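Local atomic coordinates of 6-phospho-beta-glucosidase BglT (Thermotoga maritima, PDB entry 1UP7), a protein that hydrolyses cellobiose 6'-phosphate to glucose 6-phosphate and glucose, using NAD(+) and a manganese ion as cofactors. Residues V77-R82 / E124-V129; G145-F150 / E158-L163; E173-F178 / E183-K188. All coordinates share one frame; numbering follows the deposited sequence.

Interaction 1 (V77-R82 / E124-V129); sequences VIFQFR and EYVDTV. With NAD (nicotinamide-adenine-dinucleotide), chain I.
F79 and Y125 mark the closest backbone approach, their CA atoms 9.4 Å apart, a spacing that side chains must fill. V77-F79 ends strand 76-79, a central strand of the parallel NAD-binding Rossmann sheet; E124-V129 belongs to helix 109-131, packed against it. No hydrogen bond links the two segments, so the join is aromatic and aliphatic. The F79 ring sends CZ to within 3.6 Å of Y125 CB, while its CE2 lies more loosely by V126 CG2, at 4.4 Å. Beyond the strand end, F81 has CG between the backbone N and the carbonyl carbon (chi1 56°), which turns one ring face to Y125 while CB lies against the adenine. The two rings form an offset edge-to-face stack: the Y125 edge, at CE2, lies over that F81 face, with the planes at 84° and the centroids 5.3 Å apart. F67 of helix 67-71 also stacks with the Y125 ring.

The cofactor lies beyond the C-terminal end of the strand, against Q80-R82. R82 directs NE to NAD O3 (3.0 Å) and O1A, and NH2 to NAD O1N (2.9 Å), spanning both phosphates, while one guanidinium face lies over the ribose atom C3D. NH1 forms a salt bridge with E105. A leucine in place of R82 would probably cost the diphosphate the bonds from NE and NH2 and leave E105 without this salt bridge. At the adenine end the Y125 hydroxyl donates to NAD N1A, at 2.7 Å from OH.

Interaction 2 (G145-F150 / E158-L163); sequences GHITEF and EKFIGL
I147 and T148 make the helix side of this contact, meeting F160 and G162 of the strand. The axes of helix 145-150 and strand 160-162 approach to 7.9 Å at 157°, close to antiparallel, and the buried surface is 174 Å² with no hydrogen bond across.

In sequence order, I147 comes first. Its CG2 branch stands opposite the backbone N across the CA-CB bond and touches the F160 ring at CZ, 3.6 Å away, the two side chains meeting at a slant; the same residue also packs on A118 of helix 109-131. T148 follows and buries more surface than any other residue of the helix segment. Its OG1, set beside the backbone N (chi1 -54°), lies at the edge of the F160 ring, near the ring plane and 3.6 Å from CE1. That oxygen is also 3.2 Å from G162 CA, a close approach consistent with the lack of a side chain at G162, since a CB there would point to the helix and probably crowd OG1. The polar need of OG1 is met within its own helix, by a hydrogen bond to the carbonyl of S144. The methyl CG2 of T148 also lies against F160, 3.9 Å from its O and 4.0 Å from CD1.

F160 also packs on I137 and N139 of strand 136-139, beside its own strand in the sheet. These two strands are parallel neighbours joined through helix 144-155, a beta-alpha-beta unit of the Rossmann fold with its crossover helix seated on the last strand.

Interaction 3 (E173-F178 / E183-K188); sequences EIAEMF and EDVFLK
This is a small helix-to-strand contact of apolar side chains, made where the chain passes from helix 166-177 into strand 185-190, the first strand of an antiparallel sheet, and far from the NAD, substrate and metal sites. The evidence is compact: three touching residues, all buried, 119 Å² of surface covered and no hydrogen bond across. A175 and V185 have the nearest CA atoms, 6.5 Å apart, close enough for short side chains to meet directly.

V185 supplies both of its methyls. CG1 stands opposite the backbone N (chi1 -177°) and touches I174 CG2 at 3.7 Å, while CG2 lies 3.8 Å from the same I174 methyl. Thus the branch methyl of I174 faces the fork of the valine, and the two side chains cross at about a right angle. The second valine methyl also serves A175: V185 CG2 is 4.0 Å from A175 CB and 3.9 Å from A175 N, so it reaches the helix backbone as well as the alanine methyl.

I174 bridges further, packing on V201 and V203 of strand 195-203 and on V212 of helix 209-216. On the strand, the next residue belongs to another interface: F186 meets H346 and R344 of the second subunit.

Because only methyl groups, aliphatic carbons and one backbone nitrogen meet here, the contact has no directional bond to fix it; it probably rests on close packing and the exclusion of water from I174, A175 and V185.

Overall arrangement
Interactions 1, 2 and 3 follow one another along the chain, each closing before the next opens. Interactions 1 and 2 are neighbours, with centres 11 Å apart: F79 CE2 lies 3.8 Å from F160 CE2, and V126 also packs on the F160 ring. Both reach the six-stranded parallel sheet, where strand 136-139 lies between strands 76-79 and 160-162, so they form continuous packing beside the sheet, with interaction 1 holding the NAD contacts and interaction 2 lying next to it. Interaction 3 lies apart, its centre 32 Å from that of interaction 1 and 25 Å from that of interaction 2. Helix 166-177 follows strand 160-162 and leads into the antiparallel sheet, near the second subunit.

Interaction 1 (V77-R82 / E124-V129)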
# COMPACT_ATOMS: atom_id res chain seq x y z
N VAL A 77 -24.77 20.24 -11.36
CA VAL A 77 -25.73 19.40 -12.08
C VAL A 77 -26.20 18.25 -11.18
O VAL A 77 -25.38 17.44 -10.70
CB VAL A 77 -25.15 18.90 -13.45
CG1 VAL A 77 -26.15 18.02 -14.20
CG2 VAL A 77 -24.77 20.11 -14.34
N ILE A 78 -27.51 18.16 -11.00
CA ILE A 78 -28.09 17.14 -10.14
C ILE A 78 -28.66 16.03 -10.99
O ILE A 78 -29.60 16.27 -11.75
CB ILE A 78 -29.15 17.75 -9.16
CG1 ILE A 78 -28.50 18.77 -8.21
CG2 ILE A 78 -29.90 16.62 -8.38
CD1 ILE A 78 -29.47 19.67 -7.49
N PHE A 79 -28.10 14.81 -10.85
CA PHE A 79 -28.65 13.62 -11.49
C PHE A 79 -29.71 13.02 -10.59
O PHE A 79 -29.39 12.54 -9.49
CB PHE A 79 -27.58 12.54 -11.73
CG PHE A 79 -26.70 12.80 -12.90
CD1 PHE A 79 -26.81 13.99 -13.64
CD2 PHE A 79 -25.75 11.86 -13.27
CE1 PHE A 79 -25.97 14.24 -14.73
CE2 PHE A 79 -24.90 12.08 -14.38
CZ PHE A 79 -25.02 13.28 -15.10
N GLN A 80 -30.94 13.00 -11.07
CA GLN A 80 -32.07 12.56 -10.27
C GLN A 80 -33.10 11.86 -11.18
O GLN A 80 -34.30 11.79 -10.89
CB GLN A 80 -32.58 13.79 -9.51
CG GLN A 80 -33.99 14.07 -9.60
CD GLN A 80 -34.39 15.45 -9.11
OE1 GLN A 80 -33.76 16.02 -8.24
NE2 GLN A 80 -35.51 15.94 -9.62
N PHE A 81 -32.60 11.32 -12.27
CA PHE A 81 -33.41 10.57 -13.24
C PHE A 81 -33.35 9.06 -13.00
O PHE A 81 -32.38 8.55 -12.46
CB PHE A 81 -32.96 10.88 -14.69
CG PHE A 81 -31.51 10.63 -14.95
CD1 PHE A 81 -30.57 11.62 -14.66
CD2 PHE A 81 -31.08 9.40 -15.46
CE1 PHE A 81 -29.21 11.39 -14.90
CE2 PHE A 81 -29.72 9.16 -15.69
CZ PHE A 81 -28.78 10.16 -15.40
N ARG A 82 -34.38 8.35 -13.40
CA ARG A 82 -34.41 6.91 -13.28
C ARG A 82 -34.31 6.29 -14.67
O ARG A 82 -35.29 6.31 -15.41
CB ARG A 82 -35.70 6.47 -12.60
CG ARG A 82 -35.78 4.99 -12.23
CD ARG A 82 -37.15 4.58 -11.68
NE ARG A 82 -37.45 5.25 -10.42
CZ ARG A 82 -36.97 4.87 -9.24
NH1 ARG A 82 -36.17 3.80 -9.14
NH2 ARG A 82 -37.30 5.55 -8.16
N GLU A 124 -22.88 9.30 -21.49
CA GLU A 124 -23.22 10.37 -22.42
C GLU A 124 -23.32 11.71 -21.69
O GLU A 124 -22.74 12.72 -22.13
CB GLU A 124 -24.54 10.02 -23.14
CG GLU A 124 -24.76 10.74 -24.47
CD GLU A 124 -26.25 10.91 -24.82
OE1 GLU A 124 -26.86 9.99 -25.48
OE2 GLU A 124 -26.83 11.97 -24.43
N TYR A 125 -24.02 11.70 -20.55
CA TYR A 125 -24.23 12.91 -19.76
C TYR A 125 -22.92 13.48 -19.18
O TYR A 125 -22.70 14.70 -19.28
CB TYR A 125 -25.29 12.64 -18.67
CG TYR A 125 -26.74 12.56 -19.16
CD1 TYR A 125 -27.11 12.89 -20.49
CD2 TYR A 125 -27.76 12.19 -18.27
CE1 TYR A 125 -28.44 12.85 -20.92
CE2 TYR A 125 -29.10 12.15 -18.66
CZ TYR A 125 -29.43 12.47 -19.99
OH TYR A 125 -30.75 12.41 -20.35
N VAL A 126 -22.07 12.64 -18.59
CA VAL A 126 -20.80 13.10 -18.03
C VAL A 126 -19.92 13.64 -19.16
O VAL A 126 -19.25 14.67 -19.01
CB VAL A 126 -20.07 11.97 -17.25
CG1 VAL A 126 -18.59 12.31 -17.04
CG2 VAL A 126 -20.83 11.64 -15.92
N ASP A 127 -19.94 12.98 -20.31
CA ASP A 127 -19.15 13.47 -21.45
C ASP A 127 -19.58 14.88 -21.88
O ASP A 127 -18.75 15.75 -22.12
CB ASP A 127 -19.13 12.50 -22.63
CG ASP A 127 -18.07 12.87 -23.65
OD1 ASP A 127 -16.86 12.75 -23.34
OD2 ASP A 127 -18.34 13.34 -24.79
N THR A 128 -20.89 15.12 -21.94
CA THR A 128 -21.39 16.44 -22.29
C THR A 128 -21.02 17.50 -21.23
O THR A 128 -20.62 18.62 -21.59
CB THR A 128 -22.93 16.41 -22.51
OG1 THR A 128 -23.23 15.53 -23.58
CG2 THR A 128 -23.46 17.74 -23.03
N VAL A 129 -21.17 17.15 -19.94
CA VAL A 129 -20.83 18.08 -18.87
C VAL A 129 -19.35 18.45 -18.95
O VAL A 129 -18.98 19.62 -18.98
CB VAL A 129 -21.21 17.51 -17.48
CG1 VAL A 129 -20.57 18.33 -16.34
CG2 VAL A 129 -22.73 17.41 -17.32
PA NAD I . -38.72 8.70 -11.26
O1A NAD I . -39.23 7.49 -11.94
O2A NAD I . -39.79 9.74 -10.86
O5B NAD I . -37.67 9.33 -12.32
C5B NAD I . -37.34 10.70 -12.23
C4B NAD I . -37.45 11.35 -13.60
O4B NAD I . -36.39 10.93 -14.46
C3B NAD I . -38.75 11.06 -14.36
O3B NAD I . -39.44 12.28 -14.53
C2B NAD I . -38.29 10.47 -15.70
O2B NAD I . -39.08 10.94 -16.78
C1B NAD I . -36.89 11.04 -15.79
N9A NAD I . -35.99 10.32 -16.69
C8A NAD I . -35.91 8.97 -16.98
N7A NAD I . -34.87 8.82 -17.83
C5A NAD I . -34.27 10.00 -18.05
C6A NAD I . -33.19 10.41 -18.83
N6A NAD I . -32.50 9.54 -19.57
N1A NAD I . -32.84 11.75 -18.85
C2A NAD I . -33.55 12.68 -18.11
N3A NAD I . -34.63 12.27 -17.37
C4A NAD I . -34.97 10.96 -17.34
O3 NAD I . -37.92 8.17 -9.97
PN NAD I . -37.54 8.97 -8.63
O1N NAD I . -38.22 8.19 -7.56
O2N NAD I . -37.74 10.40 -8.72
O5D NAD I . -35.95 8.80 -8.52
C5D NAD I . -35.04 9.02 -9.58
C4D NAD I . -33.72 8.34 -9.22
O4D NAD I . -33.13 8.86 -8.02
C3D NAD I . -33.89 6.85 -8.96
O3D NAD I . -32.79 6.23 -9.56
C2D NAD I . -33.85 6.70 -7.45
O2D NAD I . -33.37 5.45 -6.98
C1D NAD I . -33.02 7.88 -6.99
N1N NAD I . -33.65 8.52 -5.83
C2N NAD I . -33.85 9.88 -5.96
C3N NAD I . -34.43 10.62 -4.96
C7N NAD I . -34.64 12.10 -5.18
O7N NAD I . -34.34 13.06 -4.19
N7N NAD I . -35.12 12.49 -6.37
C4N NAD I . -34.81 9.94 -3.80
C5N NAD I . -34.61 8.55 -3.64
C6N NAD I . -34.01 7.84 -4.69

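Interaction 2 (G145-F150 / E158-L163)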
# COMPACT_ATOMS: atom_id res chain seq x y z
N GLY A 145 -23.79 4.66 -5.44
CA GLY A 145 -22.40 4.38 -5.10
C GLY A 145 -21.69 3.68 -6.25
O GLY A 145 -20.50 3.96 -6.53
N HIS A 146 -22.41 2.77 -6.92
CA HIS A 146 -21.87 2.01 -8.04
C HIS A 146 -21.58 2.92 -9.24
O HIS A 146 -20.56 2.80 -9.92
CB HIS A 146 -22.84 0.90 -8.42
CG HIS A 146 -22.26 -0.14 -9.33
ND1 HIS A 146 -22.94 -1.29 -9.66
CD2 HIS A 146 -21.07 -0.21 -10.00
CE1 HIS A 146 -22.21 -2.02 -10.49
NE2 HIS A 146 -21.06 -1.39 -10.70
N ILE A 147 -22.49 3.86 -9.48
CA ILE A 147 -22.33 4.83 -10.55
C ILE A 147 -21.16 5.74 -10.24
O ILE A 147 -20.40 6.08 -11.12
CB ILE A 147 -23.68 5.58 -10.82
CG1 ILE A 147 -24.67 4.60 -11.45
CG2 ILE A 147 -23.48 6.81 -11.79
CD1 ILE A 147 -26.11 5.03 -11.37
N THR A 148 -20.98 6.10 -8.97
CA THR A 148 -19.82 6.91 -8.61
C THR A 148 -18.53 6.16 -8.83
O THR A 148 -17.58 6.74 -9.34
CB THR A 148 -19.91 7.37 -7.13
OG1 THR A 148 -21.15 8.01 -6.92
CG2 THR A 148 -18.92 8.44 -6.83
N GLU A 149 -18.48 4.87 -8.46
CA GLU A 149 -17.31 4.04 -8.74
C GLU A 149 -17.00 4.12 -10.23
O GLU A 149 -15.86 4.31 -10.64
CB GLU A 149 -17.55 2.58 -8.36
CG GLU A 149 -16.43 1.60 -8.75
CD GLU A 149 -15.10 1.83 -8.02
OE1 GLU A 149 -15.11 2.21 -6.84
OE2 GLU A 149 -14.04 1.62 -8.64
N PHE A 150 -18.04 3.98 -11.04
CA PHE A 150 -17.90 3.99 -12.47
C PHE A 150 -17.38 5.35 -13.01
O PHE A 150 -16.40 5.38 -13.78
CB PHE A 150 -19.23 3.61 -13.10
CG PHE A 150 -19.30 3.78 -14.59
CD1 PHE A 150 -18.52 3.00 -15.44
CD2 PHE A 150 -20.21 4.70 -15.14
CE1 PHE A 150 -18.63 3.12 -16.85
CE2 PHE A 150 -20.32 4.84 -16.51
CZ PHE A 150 -19.54 4.04 -17.38
N GLU A 158 -13.58 13.82 -12.05
CA GLU A 158 -13.34 14.01 -10.63
C GLU A 158 -14.54 14.58 -9.87
O GLU A 158 -14.87 14.11 -8.78
CB GLU A 158 -12.12 14.91 -10.39
CG GLU A 158 -11.93 15.12 -8.89
CD GLU A 158 -10.61 15.77 -8.50
OE1 GLU A 158 -10.12 16.68 -9.24
OE2 GLU A 158 -10.10 15.38 -7.41
N LYS A 159 -15.21 15.56 -10.45
CA LYS A 159 -16.29 16.27 -9.79
C LYS A 159 -17.63 15.58 -9.95
O LYS A 159 -18.60 16.17 -10.45
CB LYS A 159 -16.38 17.70 -10.32
CG LYS A 159 -15.27 18.59 -9.77
CD LYS A 159 -14.51 19.22 -10.86
CE LYS A 159 -14.90 20.67 -11.00
NZ LYS A 159 -16.21 20.74 -11.68
N PHE A 160 -17.68 14.33 -9.50
CA PHE A 160 -18.91 13.58 -9.46
C PHE A 160 -19.07 13.05 -8.05
O PHE A 160 -18.28 12.21 -7.57
CB PHE A 160 -18.84 12.44 -10.46
CG PHE A 160 -20.13 11.67 -10.63
CD1 PHE A 160 -20.51 10.67 -9.70
CD2 PHE A 160 -20.96 11.91 -11.73
CE1 PHE A 160 -21.67 9.94 -9.87
CE2 PHE A 160 -22.17 11.16 -11.92
CZ PHE A 160 -22.52 10.19 -11.00
N ILE A 161 -20.10 13.56 -7.38
CA ILE A 161 -20.33 13.25 -5.99
C ILE A 161 -21.59 12.44 -5.83
O ILE A 161 -22.68 12.95 -6.12
CB ILE A 161 -20.41 14.55 -5.16
CG1 ILE A 161 -19.18 15.42 -5.40
CG2 ILE A 161 -20.58 14.22 -3.69
CD1 ILE A 161 -19.26 16.82 -4.70
N GLY A 162 -21.45 11.21 -5.36
CA GLY A 162 -22.58 10.33 -5.15
C GLY A 162 -23.19 10.58 -3.79
O GLY A 162 -22.49 10.70 -2.77
N LEU A 163 -24.51 10.67 -3.78
CA LEU A 163 -25.25 10.95 -2.55
C LEU A 163 -26.30 9.89 -2.33
O LEU A 163 -26.72 9.23 -3.25
CB LEU A 163 -25.94 12.28 -2.68
CG LEU A 163 -25.70 13.33 -1.63
CD1 LEU A 163 -24.22 13.59 -1.51
CD2 LEU A 163 -26.45 14.56 -2.04

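Interaction 3 (E173-F178 / E183-K188)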
# COMPACT_ATOMS: atom_id res chain seq x y z
N GLU A 173 -31.72 11.47 13.18
CA GLU A 173 -32.23 10.64 14.28
C GLU A 173 -31.41 10.91 15.56
O GLU A 173 -31.97 11.10 16.65
CB GLU A 173 -32.13 9.18 13.86
CG GLU A 173 -32.89 8.22 14.77
CD GLU A 173 -33.16 6.90 14.07
OE1 GLU A 173 -32.80 6.80 12.85
OE2 GLU A 173 -33.74 5.99 14.74
N ILE A 174 -30.08 10.95 15.41
CA ILE A 174 -29.16 11.22 16.52
C ILE A 174 -29.32 12.62 17.07
O ILE A 174 -29.40 12.82 18.30
CB ILE A 174 -27.69 11.01 16.06
CG1 ILE A 174 -27.44 9.54 15.78
CG2 ILE A 174 -26.72 11.48 17.13
CD1 ILE A 174 -28.00 8.64 16.81
N ALA A 175 -29.38 13.59 16.17
CA ALA A 175 -29.61 14.96 16.61
C ALA A 175 -30.90 15.11 17.40
O ALA A 175 -30.95 15.89 18.36
CB ALA A 175 -29.58 15.93 15.43
N GLU A 176 -31.94 14.38 17.00
CA GLU A 176 -33.22 14.37 17.73
C GLU A 176 -33.08 13.72 19.09
O GLU A 176 -33.58 14.24 20.08
CB GLU A 176 -34.29 13.64 16.90
CG GLU A 176 -35.49 14.49 16.49
CD GLU A 176 -35.63 14.61 14.98
OE1 GLU A 176 -35.58 13.55 14.28
OE2 GLU A 176 -35.78 15.75 14.48
N MET A 177 -32.40 12.58 19.13
CA MET A 177 -32.16 11.84 20.38
C MET A 177 -31.55 12.73 21.46
O MET A 177 -31.89 12.64 22.64
CB MET A 177 -31.14 10.73 20.12
CG MET A 177 -31.67 9.34 19.83
SD MET A 177 -30.31 8.17 20.14
CE MET A 177 -30.19 8.27 21.92
N PHE A 178 -30.59 13.56 21.05
CA PHE A 178 -29.76 14.32 22.00
C PHE A 178 -30.08 15.81 22.01
O PHE A 178 -29.36 16.58 22.63
CB PHE A 178 -28.25 14.13 21.71
CG PHE A 178 -27.76 12.73 21.96
CD1 PHE A 178 -27.36 12.35 23.24
CD2 PHE A 178 -27.72 11.80 20.93
CE1 PHE A 178 -26.92 11.05 23.50
CE2 PHE A 178 -27.28 10.49 21.18
CZ PHE A 178 -26.89 10.11 22.48
N GLU A 183 -25.07 19.37 12.64
CA GLU A 183 -23.62 19.53 12.58
C GLU A 183 -22.91 19.20 13.90
O GLU A 183 -21.69 19.05 13.91
CB GLU A 183 -23.25 20.94 12.09
CG GLU A 183 -23.83 22.06 12.94
CD GLU A 183 -23.13 23.39 12.71
OE1 GLU A 183 -22.88 23.74 11.53
OE2 GLU A 183 -22.83 24.09 13.70
N ASP A 184 -23.66 19.06 14.99
CA ASP A 184 -23.11 18.60 16.26
C ASP A 184 -22.81 17.11 16.25
O ASP A 184 -22.09 16.62 17.12
CB ASP A 184 -24.06 18.92 17.41
CG ASP A 184 -24.34 20.40 17.56
OD1 ASP A 184 -23.47 21.24 17.22
OD2 ASP A 184 -25.42 20.84 18.05
N VAL A 185 -23.37 16.39 15.27
CA VAL A 185 -23.23 14.95 15.20
C VAL A 185 -22.08 14.58 14.28
O VAL A 185 -22.06 14.95 13.13
CB VAL A 185 -24.49 14.26 14.63
CG1 VAL A 185 -24.28 12.74 14.67
CG2 VAL A 185 -25.75 14.69 15.42
N PHE A 186 -21.14 13.81 14.80
CA PHE A 186 -19.99 13.40 14.00
C PHE A 186 -19.80 11.88 14.14
O PHE A 186 -19.85 11.34 15.23
CB PHE A 186 -18.77 14.24 14.47
CG PHE A 186 -17.50 13.95 13.72
CD1 PHE A 186 -16.64 12.94 14.15
CD2 PHE A 186 -17.14 14.72 12.61
CE1 PHE A 186 -15.45 12.66 13.46
CE2 PHE A 186 -15.95 14.45 11.92
CZ PHE A 186 -15.10 13.42 12.35
N LEU A 187 -19.61 11.22 13.02
CA LEU A 187 -19.64 9.76 12.95
C LEU A 187 -18.33 9.15 12.46
O LEU A 187 -17.66 9.72 11.59
CB LEU A 187 -20.73 9.35 11.96
CG LEU A 187 -22.21 9.21 12.36
CD1 LEU A 187 -22.62 9.82 13.68
CD2 LEU A 187 -23.09 9.71 11.26
N LYS A 188 -17.96 7.99 13.00
CA LYS A 188 -17.12 7.10 12.23
C LYS A 188 -18.06 6.23 11.40
O LYS A 188 -18.77 5.37 11.93
CB LYS A 188 -16.15 6.27 13.07
CG LYS A 188 -15.25 5.42 12.19
CD LYS A 188 -14.22 4.67 12.98
CE LYS A 188 -13.60 3.57 12.14
NZ LYS A 188 -12.33 3.10 12.81